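Side-chain contact in response regulator receiver protein (Desulfuromonas acetoxidans, PDB 2ZAY), which probably acts in bacterial signal transduction, this piece being its CheY-like receiver domain, which as in relatives would accept a phosphoryl group: residues A[31-36]-A[117-122]. Sequence-based numbering, arbitrary orientation.
Sequences EGFDII and RLSARI
With CG of Glu31 roughly anti to the backbone N (chi1 -155°) and the chain then bent at chi2 (80°), the carboxylate reaches across to Ser119, which brings its OG, likewise anti to its N, up to it. Ser119 OG donates a weak hydrogen bond to Glu31 OE1 over 2.9 Å. OG stands above the carboxylate plane, 3.2 Å from Glu31 CD, consistent with this weakness. The stronger partner of OE1 is the ammonium group of Lys123, one turn after Ser119 on helix 115-129, so OE1 takes both a salt bridge and the serine hydroxyl. Next to this polar pair the contact turns apolar. Gly32, with its positive phi, ends helix 22-31 in a Schellman motif, and the chain enters strand 33-38, an outermost strand of the parallel sheet in the receiver domain's (βα)5 fold; helix 115-129, the last of that fold, packs here beside helix 22-31. Phe33 extends its ring into this junction and meets Ile122 obliquely, CZ lying 3.7 Å from the methyl CG2. Ser119 OG lies at the edge of the Phe33 ring, near its plane, 4.1 Å from CE2. An alanine in place of Glu31 removes the carboxylate and would probably leave Lys123 without this counter-charge and the serine hydroxyl without this acceptor. Leu28 of helix 22-31 touches both Phe33 and Ser119, while Ile11 of neighbouring strand 9-14 touches both Phe33 and Ile122.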
loop_
_atom_site.group_PDB
_atom_site.type_symbol
_atom_site.label_atom_id
_atom_site.label_comp_id
_atom_site.label_asym_id
_atom_site.label_seq_id
_atom_site.Cartn_x
_atom_site.Cartn_y
_atom_site.Cartn_z
ATOM N N GLU A 31 3.474 -7.070 -14.907
ATOM C CA GLU A 31 4.635 -6.203 -14.761
ATOM C C GLU A 31 5.762 -6.932 -14.032
ATOM O O GLU A 31 6.908 -6.485 -14.042
ATOM C CB GLU A 31 4.241 -4.954 -13.970
ATOM C CG GLU A 31 5.102 -3.735 -14.230
ATOM C CD GLU A 31 4.717 -3.014 -15.508
ATOM O OE1 GLU A 31 5.297 -1.945 -15.787
ATOM O OE2 GLU A 31 3.832 -3.514 -16.234
ATOM N N GLY A 32 5.432 -8.048 -13.389
ATOM C CA GLY A 32 6.436 -8.808 -12.667
ATOM C C GLY A 32 6.332 -8.698 -11.155
ATOM O O GLY A 32 7.201 -9.181 -10.431
ATOM N N PHE A 33 5.277 -8.060 -10.667
ATOM C CA PHE A 33 5.090 -7.911 -9.231
ATOM C C PHE A 33 4.338 -9.111 -8.665
ATOM O O PHE A 33 3.403 -9.615 -9.281
ATOM C CB PHE A 33 4.312 -6.625 -8.916
ATOM C CG PHE A 33 5.034 -5.366 -9.312
ATOM C CD1 PHE A 33 6.263 -5.046 -8.738
ATOM C CD2 PHE A 33 4.493 -4.508 -10.263
ATOM C CE1 PHE A 33 6.946 -3.888 -9.108
ATOM C CE2 PHE A 33 5.165 -3.346 -10.643
ATOM C CZ PHE A 33 6.398 -3.034 -10.063
ATOM N N ASP A 34 4.773 -9.571 -7.497
ATOM C CA ASP A 34 4.136 -10.691 -6.813
ATOM C C ASP A 34 3.175 -10.027 -5.826
ATOM O O ASP A 34 3.597 -9.560 -4.769
ATOM C CB ASP A 34 5.185 -11.508 -6.056
ATOM C CG ASP A 34 4.619 -12.784 -5.465
ATOM O OD1 ASP A 34 3.378 -12.953 -5.460
ATOM O OD2 ASP A 34 5.424 -13.616 -4.998
ATOM N N ILE A 35 1.893 -9.981 -6.177
ATOM C CA ILE A 35 0.900 -9.322 -5.335
ATOM C C ILE A 35 0.282 -10.164 -4.220
ATOM O O ILE A 35 -0.302 -11.223 -4.453
ATOM C CB ILE A 35 -0.253 -8.748 -6.186
ATOM C CG1 ILE A 35 0.306 -7.833 -7.275
ATOM C CG2 ILE A 35 -1.224 -7.989 -5.299
ATOM C CD1 ILE A 35 1.084 -6.637 -6.752
ATOM N N ILE A 36 0.418 -9.661 -3.000
ATOM C CA ILE A 36 -0.125 -10.304 -1.817
ATOM C C ILE A 36 -1.337 -9.447 -1.467
ATOM O O ILE A 36 -1.195 -8.263 -1.165
ATOM C CB ILE A 36 0.915 -10.282 -0.664
ATOM C CG1 ILE A 36 2.148 -11.102 -1.077
ATOM C CG2 ILE A 36 0.296 -10.823 0.621
ATOM C CD1 ILE A 36 3.344 -10.935 -0.152
ATOM N N ARG A 117 -0.238 4.332 -13.929
ATOM C CA ARG A 117 0.210 5.274 -12.910
ATOM C C ARG A 117 0.720 4.526 -11.680
ATOM O O ARG A 117 1.792 4.829 -11.154
ATOM C CB ARG A 117 -0.956 6.191 -12.523
ATOM C CG ARG A 117 -0.606 7.335 -11.589
ATOM C CD ARG A 117 -1.707 8.402 -11.621
ATOM N NE ARG A 117 -1.992 8.819 -12.993
ATOM C CZ ARG A 117 -2.829 9.797 -13.325
ATOM N NH1 ARG A 117 -3.474 10.474 -12.385
ATOM N NH2 ARG A 117 -3.023 10.100 -14.600
ATOM N N LEU A 118 -0.047 3.537 -11.234
ATOM C CA LEU A 118 0.333 2.760 -10.057
ATOM C C LEU A 118 1.659 2.031 -10.260
ATOM O O LEU A 118 2.521 2.035 -9.385
ATOM C CB LEU A 118 -0.762 1.749 -9.719
ATOM C CG LEU A 118 -0.512 0.897 -8.472
ATOM C CD1 LEU A 118 -0.291 1.799 -7.257
ATOM C CD2 LEU A 118 -1.706 -0.017 -8.244
ATOM N N SER A 119 1.815 1.408 -11.423
ATOM C CA SER A 119 3.036 0.681 -11.740
ATOM C C SER A 119 4.262 1.586 -11.654
ATOM O O SER A 119 5.253 1.239 -11.011
ATOM C CB SER A 119 2.945 0.083 -13.142
ATOM O OG SER A 119 4.164 -0.550 -13.496
ATOM N N ALA A 120 4.193 2.740 -12.312
ATOM C CA ALA A 120 5.302 3.690 -12.306
ATOM C C ALA A 120 5.610 4.207 -10.894
ATOM O O ALA A 120 6.771 4.398 -10.540
ATOM C CB ALA A 120 4.982 4.861 -13.229
ATOM N N ARG A 121 4.565 4.434 -10.101
ATOM C CA ARG A 121 4.715 4.940 -8.729
ATOM C C ARG A 121 5.429 3.918 -7.845
ATOM O O ARG A 121 6.286 4.270 -7.034
ATOM C CB ARG A 121 3.337 5.276 -8.145
ATOM C CG ARG A 121 2.707 6.542 -8.726
ATOM C CD ARG A 121 3.268 7.775 -8.044
ATOM N NE ARG A 121 2.863 9.028 -8.676
ATOM C CZ ARG A 121 3.269 10.223 -8.258
ATOM N NH1 ARG A 121 4.079 10.308 -7.212
ATOM N NH2 ARG A 121 2.887 11.325 -8.890
ATOM N N ILE A 122 5.066 2.652 -8.009
ATOM C CA ILE A 122 5.685 1.561 -7.265
ATOM C C ILE A 122 7.159 1.478 -7.652
ATOM O O ILE A 122 8.040 1.472 -6.790
ATOM C CB ILE A 122 5.001 0.208 -7.593
ATOM C CG1 ILE A 122 3.574 0.208 -7.036
ATOM C CG2 ILE A 122 5.815 -0.959 -7.023
ATOM C CD1 ILE A 122 2.783 -1.054 -7.348
#